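Local coordinates for protein orotidine 5'-phosphate decarboxylase (Streptomyces avermitilis, PDB 3V75) that probably catalyses the decarboxylation of orotidine 5'-phosphate to UMP, the last step of de novo UMP biosynthesis, at residues 45-50 with 62-67; 57-62 with 89-94; 80-85 with 110-115. All coordinates share one frame; numbering follows the deposited sequence.

Contact 1. Residues 45-50 with 62-67; sequences IDPHAS and AGLERF
Pro-47 sits against two side chains of helix 61-75, Leu-64 and Phe-67. Its CA lies over one face of the Phe-67 ring, displaced toward the rim. This is a CH-pi contact, with Pro-47 CA 4.1 Å from the ring centroid and 19° off the ring normal. The pyrrolidine ring crosses the phenyl group at about a right angle, and Pro-47 CB comes to 3.6 Å from Phe-67 CD1. On the Leu-64 side the fit is tight, with Pro-47 CG only 3.3 Å from Leu-64 CD1. Ile-45 adds its CG2 methyl at the edge of the phenyl ring, 4.3 Å from Phe-67 CE1.

Both helix side chains have CG anti to the backbone N (chi1 177° for Leu-64, 178° for Phe-67), which sends them from adjacent turns toward the proline. Pro-47 is the centre of an inverse gamma turn, in which His-48 N makes a weak bond to Asp-46 O. The turn leads from strand 42-45 into helix 49-54. Around this core, Phe-89 touches both Pro-47 and Leu-64, while Trp-55 meets the ring of Phe-67.

Asp-46 points the other way, and its OD2 is bonded to Ser-270. The chemistry across the two segments is therefore apolar: carbon packing and one CH-pi contact fix the exit of the first barrel strand against the helix.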
loop_
_atom_site.group_PDB
_atom_site.type_symbol
_atom_site.label_atom_id
_atom_site.label_comp_id
_atom_site.label_asym_id
_atom_site.label_seq_id
_atom_site.Cartn_x
_atom_site.Cartn_y
_atom_site.Cartn_z
ATOM N N ILE A 45 8.521 2.131 -14.968
ATOM C CA ILE A 45 9.309 0.904 -15.072
ATOM C C ILE A 45 8.342 -0.178 -14.599
ATOM O O ILE A 45 8.114 -0.363 -13.373
ATOM C CB ILE A 45 10.581 0.937 -14.223
ATOM C CG1 ILE A 45 11.406 2.183 -14.542
ATOM C CG2 ILE A 45 11.412 -0.340 -14.441
ATOM C CD1 ILE A 45 12.764 2.275 -13.780
ATOM N N ASP A 46 7.734 -0.868 -15.573
ATOM C CA ASP A 46 6.556 -1.694 -15.347
ATOM C C ASP A 46 6.769 -3.116 -15.856
ATOM O O ASP A 46 6.231 -3.488 -16.912
ATOM C CB ASP A 46 5.351 -1.088 -16.094
ATOM C CG ASP A 46 4.968 0.253 -15.557
ATOM O OD1 ASP A 46 4.925 0.425 -14.330
ATOM O OD2 ASP A 46 4.732 1.183 -16.357
ATOM N N PRO A 47 7.589 -3.913 -15.157
ATOM C CA PRO A 47 7.940 -5.246 -15.666
ATOM C C PRO A 47 6.836 -6.257 -15.347
ATOM O O PRO A 47 7.077 -7.258 -14.639
ATOM C CB PRO A 47 9.237 -5.597 -14.910
ATOM C CG PRO A 47 9.083 -4.804 -13.596
ATOM C CD PRO A 47 8.420 -3.499 -14.015
ATOM N N HIS A 48 5.626 -6.013 -15.836
ATOM C CA HIS A 48 4.582 -7.034 -15.705
ATOM C C HIS A 48 4.791 -8.161 -16.697
ATOM O O HIS A 48 5.550 -8.029 -17.675
ATOM C CB HIS A 48 3.162 -6.454 -15.807
ATOM C CG HIS A 48 2.952 -5.500 -16.935
ATOM N ND1 HIS A 48 2.909 -5.898 -18.261
ATOM C CD2 HIS A 48 2.712 -4.163 -16.933
ATOM C CE1 HIS A 48 2.660 -4.845 -19.023
ATOM N NE2 HIS A 48 2.548 -3.777 -18.244
ATOM N N ALA A 49 4.135 -9.287 -16.443
ATOM C CA ALA A 49 4.367 -10.463 -17.272
ATOM C C ALA A 49 4.113 -10.215 -18.772
ATOM O O ALA A 49 4.844 -10.764 -19.590
ATOM C CB ALA A 49 3.533 -11.680 -16.778
ATOM N N SER A 50 3.095 -9.402 -19.116
ATOM C CA SER A 50 2.777 -9.068 -20.512
ATOM C C SER A 50 4.018 -8.445 -21.170
ATOM O O SER A 50 4.524 -8.938 -22.183
ATOM C CB SER A 50 1.601 -8.079 -20.535
ATOM O OG SER A 50 1.060 -7.899 -21.819
ATOM N N ALA A 62 14.949 -13.341 -13.128
ATOM C CA ALA A 62 15.976 -13.042 -14.145
ATOM C C ALA A 62 15.422 -12.133 -15.266
ATOM O O ALA A 62 16.112 -11.212 -15.716
ATOM C CB ALA A 62 16.548 -14.345 -14.732
ATOM N N GLY A 63 14.173 -12.382 -15.688
ATOM C CA GLY A 63 13.522 -11.550 -16.691
ATOM C C GLY A 63 13.265 -10.142 -16.177
ATOM O O GLY A 63 13.548 -9.126 -16.854
ATOM N N LEU A 64 12.720 -10.079 -14.959
ATOM C CA LEU A 64 12.509 -8.809 -14.251
ATOM C C LEU A 64 13.779 -7.972 -14.224
ATOM O O LEU A 64 13.774 -6.752 -14.507
ATOM C CB LEU A 64 12.116 -9.122 -12.799
ATOM C CG LEU A 64 11.914 -7.915 -11.881
ATOM C CD1 LEU A 64 10.498 -7.423 -12.082
ATOM C CD2 LEU A 64 12.070 -8.360 -10.408
ATOM N N GLU A 65 14.866 -8.627 -13.865
ATOM C CA GLU A 65 16.141 -7.961 -13.736
ATOM C C GLU A 65 16.684 -7.463 -15.093
ATOM O O GLU A 65 17.195 -6.342 -15.193
ATOM C CB GLU A 65 17.121 -8.909 -13.079
ATOM C CG GLU A 65 18.499 -8.372 -12.907
ATOM C CD GLU A 65 19.409 -9.418 -12.235
ATOM O OE1 GLU A 65 19.392 -10.625 -12.653
ATOM O OE2 GLU A 65 20.180 -9.045 -11.313
ATOM N N ARG A 66 16.583 -8.296 -16.135
ATOM C CA ARG A 66 17.083 -7.881 -17.454
ATOM C C ARG A 66 16.279 -6.689 -18.002
ATOM O O ARG A 66 16.844 -5.737 -18.573
ATOM C CB ARG A 66 16.998 -9.060 -18.418
ATOM C CG ARG A 66 17.508 -8.732 -19.814
ATOM C CD ARG A 66 18.999 -8.395 -19.764
ATOM N NE ARG A 66 19.266 -6.943 -19.788
ATOM C CZ ARG A 66 20.496 -6.408 -19.814
ATOM N NH1 ARG A 66 21.560 -7.214 -19.819
ATOM N NH2 ARG A 66 20.688 -5.081 -19.902
ATOM N N PHE A 67 14.964 -6.750 -17.825
ATOM C CA PHE A 67 14.068 -5.669 -18.254
ATOM C C PHE A 67 14.477 -4.363 -17.556
ATOM O O PHE A 67 14.666 -3.312 -18.192
ATOM C CB PHE A 67 12.640 -6.040 -17.863
ATOM C CG PHE A 67 11.605 -5.007 -18.198
ATOM C CD1 PHE A 67 11.344 -3.945 -17.336
ATOM C CD2 PHE A 67 10.843 -5.114 -19.362
ATOM C CE1 PHE A 67 10.372 -3.004 -17.631
ATOM C CE2 PHE A 67 9.837 -4.168 -19.663
ATOM C CZ PHE A 67 9.614 -3.106 -18.796
#

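Contact 2. Residues 57-62 with 89-94; sequences LSDDVA and FERFGS
The first torsions of Asp-59 and Arg-91 direct their charged ends toward each other. Asp-59 has CG anti to the backbone N, which carries its carboxylate across to 89-94. Arg-91 starts with CG between the backbone N and the carbonyl carbon (chi1 68°), then runs extended from CG to NE, so that the guanidinium reaches the acid end-on.

Two nitrogens of Arg-91 share one oxygen. Arg-91 NH1 donates to the syn lone pair of Asp-59 OD1 at 2.8 Å, with an N-H...O angle of 149°. Arg-91 NH2 donates to Asp-59 OD1 at 3.0 Å, nearly along the C-O axis of that oxygen. Both N-H groups converge on OD1 in the guanidinium plane. The carboxylate is nearly coplanar with the guanidinium, the two planes 16° apart.

Phe-92 packs beside this salt bridge. One face of its ring lies against the backbone of Asp-60 and Val-61, with Val-61 N above the ring centre and Asp-60 CA 3.6 Å from Phe-92 CE1. The opposite face is met by Arg-91 CG. Val-61 CG2 reaches Phe-92 CB at 3.6 Å as the two side chains slide past each other in opposite directions.

Arg-91 has further partners: NH2 bonds to Pro-47 O, and NH1 forms a salt bridge with Glu-132 of the second subunit. The ion pair thus lies at the dimer interface.

Each segment has its own ordered turn. Asp-60 is the N-cap of helix 61-75; Asp-60 OD1 accepts from Ser-58 OG at 2.7 Å and from Gly-63 N. A type I beta turn from Glu-90 to Gly-93 links the helix before it to the one after. The arrangement is a helix N-cap packed against an inter-helix turn, on the outer layer of a TIM barrel.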
loop_
_atom_site.group_PDB
_atom_site.type_symbol
_atom_site.label_atom_id
_atom_site.label_comp_id
_atom_site.label_asym_id
_atom_site.label_seq_id
_atom_site.Cartn_x
_atom_site.Cartn_y
_atom_site.Cartn_z
ATOM N N LEU A 57 11.284 -11.987 -22.743
ATOM C CA LEU A 57 11.928 -12.373 -21.480
ATOM C C LEU A 57 10.977 -13.294 -20.698
ATOM O O LEU A 57 9.746 -13.266 -20.896
ATOM C CB LEU A 57 12.232 -11.137 -20.607
ATOM C CG LEU A 57 13.127 -10.100 -21.272
ATOM C CD1 LEU A 57 13.045 -8.813 -20.447
ATOM C CD2 LEU A 57 14.541 -10.614 -21.358
ATOM N N SER A 58 11.541 -14.082 -19.804
ATOM C CA SER A 58 10.746 -15.025 -19.025
ATOM C C SER A 58 10.056 -14.289 -17.875
ATOM O O SER A 58 10.519 -13.201 -17.462
ATOM C CB SER A 58 11.682 -16.077 -18.448
ATOM O OG SER A 58 12.806 -15.449 -17.777
ATOM N N ASP A 59 8.978 -14.861 -17.345
ATOM C CA ASP A 59 8.245 -14.217 -16.261
ATOM C C ASP A 59 8.834 -14.650 -14.942
ATOM O O ASP A 59 8.245 -15.466 -14.210
ATOM C CB ASP A 59 6.769 -14.589 -16.326
ATOM C CG ASP A 59 5.965 -13.911 -15.256
ATOM O OD1 ASP A 59 6.185 -12.704 -14.986
ATOM O OD2 ASP A 59 5.080 -14.604 -14.721
ATOM N N ASP A 60 10.033 -14.179 -14.659
ATOM C CA ASP A 60 10.718 -14.574 -13.439
ATOM C C ASP A 60 11.691 -13.506 -13.058
ATOM O O ASP A 60 11.781 -12.483 -13.749
ATOM C CB ASP A 60 11.392 -15.953 -13.533
ATOM C CG ASP A 60 12.401 -16.051 -14.675
ATOM O OD1 ASP A 60 12.923 -15.006 -15.149
ATOM O OD2 ASP A 60 12.692 -17.203 -15.102
ATOM N N VAL A 61 12.413 -13.732 -11.958
ATOM C CA VAL A 61 13.324 -12.734 -11.407
ATOM C C VAL A 61 14.405 -12.350 -12.422
ATOM O O VAL A 61 14.757 -11.163 -12.544
ATOM C CB VAL A 61 14.017 -13.238 -10.100
ATOM C CG1 VAL A 61 15.220 -12.366 -9.749
ATOM C CG2 VAL A 61 13.052 -13.179 -8.972
ATOM N N ALA A 62 14.949 -13.341 -13.128
ATOM C CA ALA A 62 15.976 -13.042 -14.145
ATOM C C ALA A 62 15.422 -12.133 -15.266
ATOM O O ALA A 62 16.112 -11.212 -15.716
ATOM C CB ALA A 62 16.548 -14.345 -14.732
ATOM N N PHE A 89 7.571 -5.855 -8.860
ATOM C CA PHE A 89 8.788 -6.372 -8.238
ATOM C C PHE A 89 8.398 -7.259 -7.027
ATOM O O PHE A 89 8.963 -8.331 -6.817
ATOM C CB PHE A 89 9.671 -5.188 -7.800
ATOM C CG PHE A 89 10.171 -4.360 -8.940
ATOM C CD1 PHE A 89 11.453 -4.572 -9.466
ATOM C CD2 PHE A 89 9.352 -3.395 -9.514
ATOM C CE1 PHE A 89 11.929 -3.821 -10.544
ATOM C CE2 PHE A 89 9.817 -2.621 -10.598
ATOM C CZ PHE A 89 11.123 -2.843 -11.114
ATOM N N GLU A 90 7.415 -6.791 -6.240
ATOM C CA GLU A 90 7.041 -7.483 -5.002
ATOM C C GLU A 90 6.517 -8.875 -5.275
ATOM O O GLU A 90 6.582 -9.754 -4.408
ATOM C CB GLU A 90 5.949 -6.708 -4.260
ATOM C CG GLU A 90 6.389 -5.390 -3.718
ATOM C CD GLU A 90 5.281 -4.710 -2.949
ATOM O OE1 GLU A 90 4.511 -5.408 -2.243
ATOM O OE2 GLU A 90 5.150 -3.470 -3.062
ATOM N N ARG A 91 5.953 -9.081 -6.473
ATOM C CA ARG A 91 5.402 -10.400 -6.812
ATOM C C ARG A 91 6.477 -11.488 -6.803
ATOM O O ARG A 91 6.155 -12.670 -6.694
ATOM C CB ARG A 91 4.637 -10.366 -8.158
ATOM C CG ARG A 91 5.542 -10.149 -9.352
ATOM C CD ARG A 91 4.709 -9.693 -10.554
ATOM N NE ARG A 91 5.530 -9.427 -11.746
ATOM C CZ ARG A 91 5.715 -10.325 -12.717
ATOM N NH1 ARG A 91 5.166 -11.537 -12.625
ATOM N NH2 ARG A 91 6.468 -10.009 -13.777
ATOM N N PHE A 92 7.747 -11.079 -6.896
ATOM C CA PHE A 92 8.864 -12.025 -6.775
ATOM C C PHE A 92 9.498 -12.039 -5.371
ATOM O O PHE A 92 10.561 -12.626 -5.185
ATOM C CB PHE A 92 9.922 -11.773 -7.872
ATOM C CG PHE A 92 9.389 -11.974 -9.266
ATOM C CD1 PHE A 92 8.890 -13.220 -9.664
ATOM C CD2 PHE A 92 9.315 -10.901 -10.149
ATOM C CE1 PHE A 92 8.364 -13.397 -10.964
ATOM C CE2 PHE A 92 8.786 -11.075 -11.455
ATOM C CZ PHE A 92 8.328 -12.308 -11.841
ATOM N N GLY A 93 8.839 -11.433 -4.392
ATOM C CA GLY A 93 9.341 -11.441 -3.017
ATOM C C GLY A 93 10.629 -10.643 -2.862
ATOM O O GLY A 93 10.893 -9.661 -3.601
ATOM N N SER A 94 11.437 -11.052 -1.888
ATOM C CA SER A 94 12.647 -10.312 -1.550
ATOM C C SER A 94 13.615 -10.196 -2.731
ATOM O O SER A 94 14.254 -9.167 -2.893
ATOM C CB SER A 94 13.355 -10.961 -0.357
ATOM O OG SER A 94 13.676 -12.311 -0.631
#

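Contact 3. Residues 80-85 with 110-115; sequences AVFKPQ and AGALVV
Ala-112 places its CB 3.7 Å from Phe-82 CD2, approaching the ring obliquely, where the chain enters the third strand of the TIM barrel beside the second. Strands 81-84 and 113-120 are parallel neighbours, joined by a right-handed beta-alpha-beta crossover through the intervening helices. Just before Ala-112, Gly-111 ends the preceding helix in a Schellman motif. Gly-111 O and Ala-80 O both accept from one bridging water at the start of the pair.

Leu-113 then bonds through both its backbone N and its O. Leu-113 N donates to Ala-80 O at 3.0 Å. Leu-113 O accepts from Phe-82 N at 2.8 Å.

Val-114 is paired with Phe-82, and both side chains lie on the same face of the sheet. That face is covered by helix 93-109, where Ala-107 touches both. Val-114 CG1, anti to the backbone N (chi1 173°), meets Pro-84 CD at 3.7 Å, the two side chains crossing at about a right angle.

Val-115 N donates to Phe-82 O at 2.9 Å. Lys-83 turns its end away from 110-115, toward Asp-117, with which it forms a salt bridge near Lys-119, the predicted proton donor. Val-115 CG2 lies 3.6 Å from Val-81 CG1, the two side chains crossing at a slant.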
loop_
_atom_site.group_PDB
_atom_site.type_symbol
_atom_site.label_atom_id
_atom_site.label_comp_id
_atom_site.label_asym_id
_atom_site.label_seq_id
_atom_site.Cartn_x
_atom_site.Cartn_y
_atom_site.Cartn_z
ATOM N N ALA A 80 13.591 12.676 -17.553
ATOM C CA ALA A 80 13.502 13.472 -16.323
ATOM C C ALA A 80 13.200 12.594 -15.104
ATOM O O ALA A 80 13.817 12.765 -14.041
ATOM C CB ALA A 80 12.460 14.570 -16.444
ATOM N N VAL A 81 12.251 11.673 -15.246
ATOM C CA VAL A 81 11.725 10.930 -14.105
ATOM C C VAL A 81 11.440 9.498 -14.533
ATOM O O VAL A 81 10.984 9.263 -15.670
ATOM C CB VAL A 81 10.379 11.552 -13.621
ATOM C CG1 VAL A 81 9.922 10.955 -12.278
ATOM C CG2 VAL A 81 10.475 13.072 -13.528
ATOM N N PHE A 82 11.680 8.539 -13.640
ATOM C CA PHE A 82 11.141 7.177 -13.787
ATOM C C PHE A 82 10.134 6.889 -12.711
ATOM O O PHE A 82 10.245 7.433 -11.595
ATOM C CB PHE A 82 12.220 6.128 -13.565
ATOM C CG PHE A 82 13.182 5.970 -14.702
ATOM C CD1 PHE A 82 12.745 5.489 -15.951
ATOM C CD2 PHE A 82 14.538 6.197 -14.513
ATOM C CE1 PHE A 82 13.659 5.277 -16.989
ATOM C CE2 PHE A 82 15.461 5.966 -15.537
ATOM C CZ PHE A 82 15.018 5.528 -16.791
ATOM N N LYS A 83 9.193 5.992 -12.988
ATOM C CA LYS A 83 8.231 5.563 -11.973
ATOM C C LYS A 83 8.168 4.049 -11.941
ATOM O O LYS A 83 7.376 3.435 -12.654
ATOM C CB LYS A 83 6.854 6.173 -12.235
ATOM C CG LYS A 83 5.816 5.817 -11.149
ATOM C CD LYS A 83 4.517 6.584 -11.307
ATOM C CE LYS A 83 3.630 6.051 -12.435
ATOM N NZ LYS A 83 3.105 4.674 -12.199
ATOM N N PRO A 84 9.019 3.411 -11.128
ATOM C CA PRO A 84 8.844 1.964 -10.962
ATOM C C PRO A 84 7.545 1.676 -10.241
ATOM O O PRO A 84 7.197 2.392 -9.298
ATOM C CB PRO A 84 10.025 1.544 -10.076
ATOM C CG PRO A 84 10.459 2.827 -9.413
ATOM C CD PRO A 84 10.133 3.953 -10.337
ATOM N N GLN A 85 6.848 0.622 -10.659
ATOM C CA GLN A 85 5.642 0.162 -9.966
ATOM C C GLN A 85 6.041 -1.010 -9.080
ATOM O O GLN A 85 6.342 -2.091 -9.553
ATOM C CB GLN A 85 4.543 -0.236 -10.973
ATOM C CG GLN A 85 3.344 -0.962 -10.383
ATOM C CD GLN A 85 2.824 -0.282 -9.135
ATOM O OE1 GLN A 85 2.956 -0.835 -8.016
ATOM N NE2 GLN A 85 2.248 0.905 -9.292
ATOM N N ALA A 110 22.215 7.850 -12.544
ATOM C CA ALA A 110 22.205 8.382 -13.922
ATOM C C ALA A 110 21.596 9.766 -13.990
ATOM O O ALA A 110 21.608 10.404 -15.051
ATOM C CB ALA A 110 21.432 7.430 -14.851
ATOM N N GLY A 111 21.072 10.252 -12.861
ATOM C CA GLY A 111 20.518 11.591 -12.815
ATOM C C GLY A 111 19.018 11.683 -13.069
ATOM O O GLY A 111 18.480 12.797 -13.122
ATOM N N ALA A 112 18.338 10.547 -13.189
ATOM C CA ALA A 112 16.884 10.556 -13.300
ATOM C C ALA A 112 16.273 10.665 -11.900
ATOM O O ALA A 112 16.840 10.118 -10.939
ATOM C CB ALA A 112 16.391 9.309 -13.953
ATOM N N LEU A 113 15.163 11.387 -11.775
ATOM C CA LEU A 113 14.398 11.359 -10.533
ATOM C C LEU A 113 13.623 10.067 -10.511
ATOM O O LEU A 113 13.235 9.560 -11.566
ATOM C CB LEU A 113 13.446 12.555 -10.474
ATOM C CG LEU A 113 14.191 13.899 -10.443
ATOM C CD1 LEU A 113 13.190 15.042 -10.455
ATOM C CD2 LEU A 113 15.048 14.005 -9.183
ATOM N N VAL A 114 13.362 9.535 -9.325
ATOM C CA VAL A 114 12.568 8.318 -9.185
ATOM C C VAL A 114 11.363 8.553 -8.285
ATOM O O VAL A 114 11.511 8.945 -7.119
ATOM C CB VAL A 114 13.418 7.162 -8.625
ATOM C CG1 VAL A 114 12.542 5.924 -8.318
ATOM C CG2 VAL A 114 14.527 6.800 -9.640
ATOM N N VAL A 115 10.186 8.301 -8.838
ATOM C CA VAL A 115 8.952 8.308 -8.093
ATOM C C VAL A 115 8.607 6.865 -7.819
ATOM O O VAL A 115 8.290 6.100 -8.746
ATOM C CB VAL A 115 7.814 8.968 -8.908
ATOM C CG1 VAL A 115 6.475 8.818 -8.169
ATOM C CG2 VAL A 115 8.166 10.413 -9.170
HETATM O O HOH W 1 16.292 14.207 -13.991
#

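In the fold
From the N terminus, the first barrel strand runs into 45-50, and contact 1 closes a short loop onto helix 61-75. Contact 2 opens inside that loop, at 57-62, and closes beyond it at 89-94, so the two cross and share Ala-62. They touch, with their centres about 7 Å apart. Contact 3 opens at 80-85, before contact 2 closes, and crosses it as well, but follows contact 1 in series. Backbone bonds of Ile-45 to Lys-83 and Gln-85 link strands one and two. Contacts 1 and 2 hold the chain after the first strand, helix 61-75 and the turn at 90-93 together, and contact 3 joins the second and third strands.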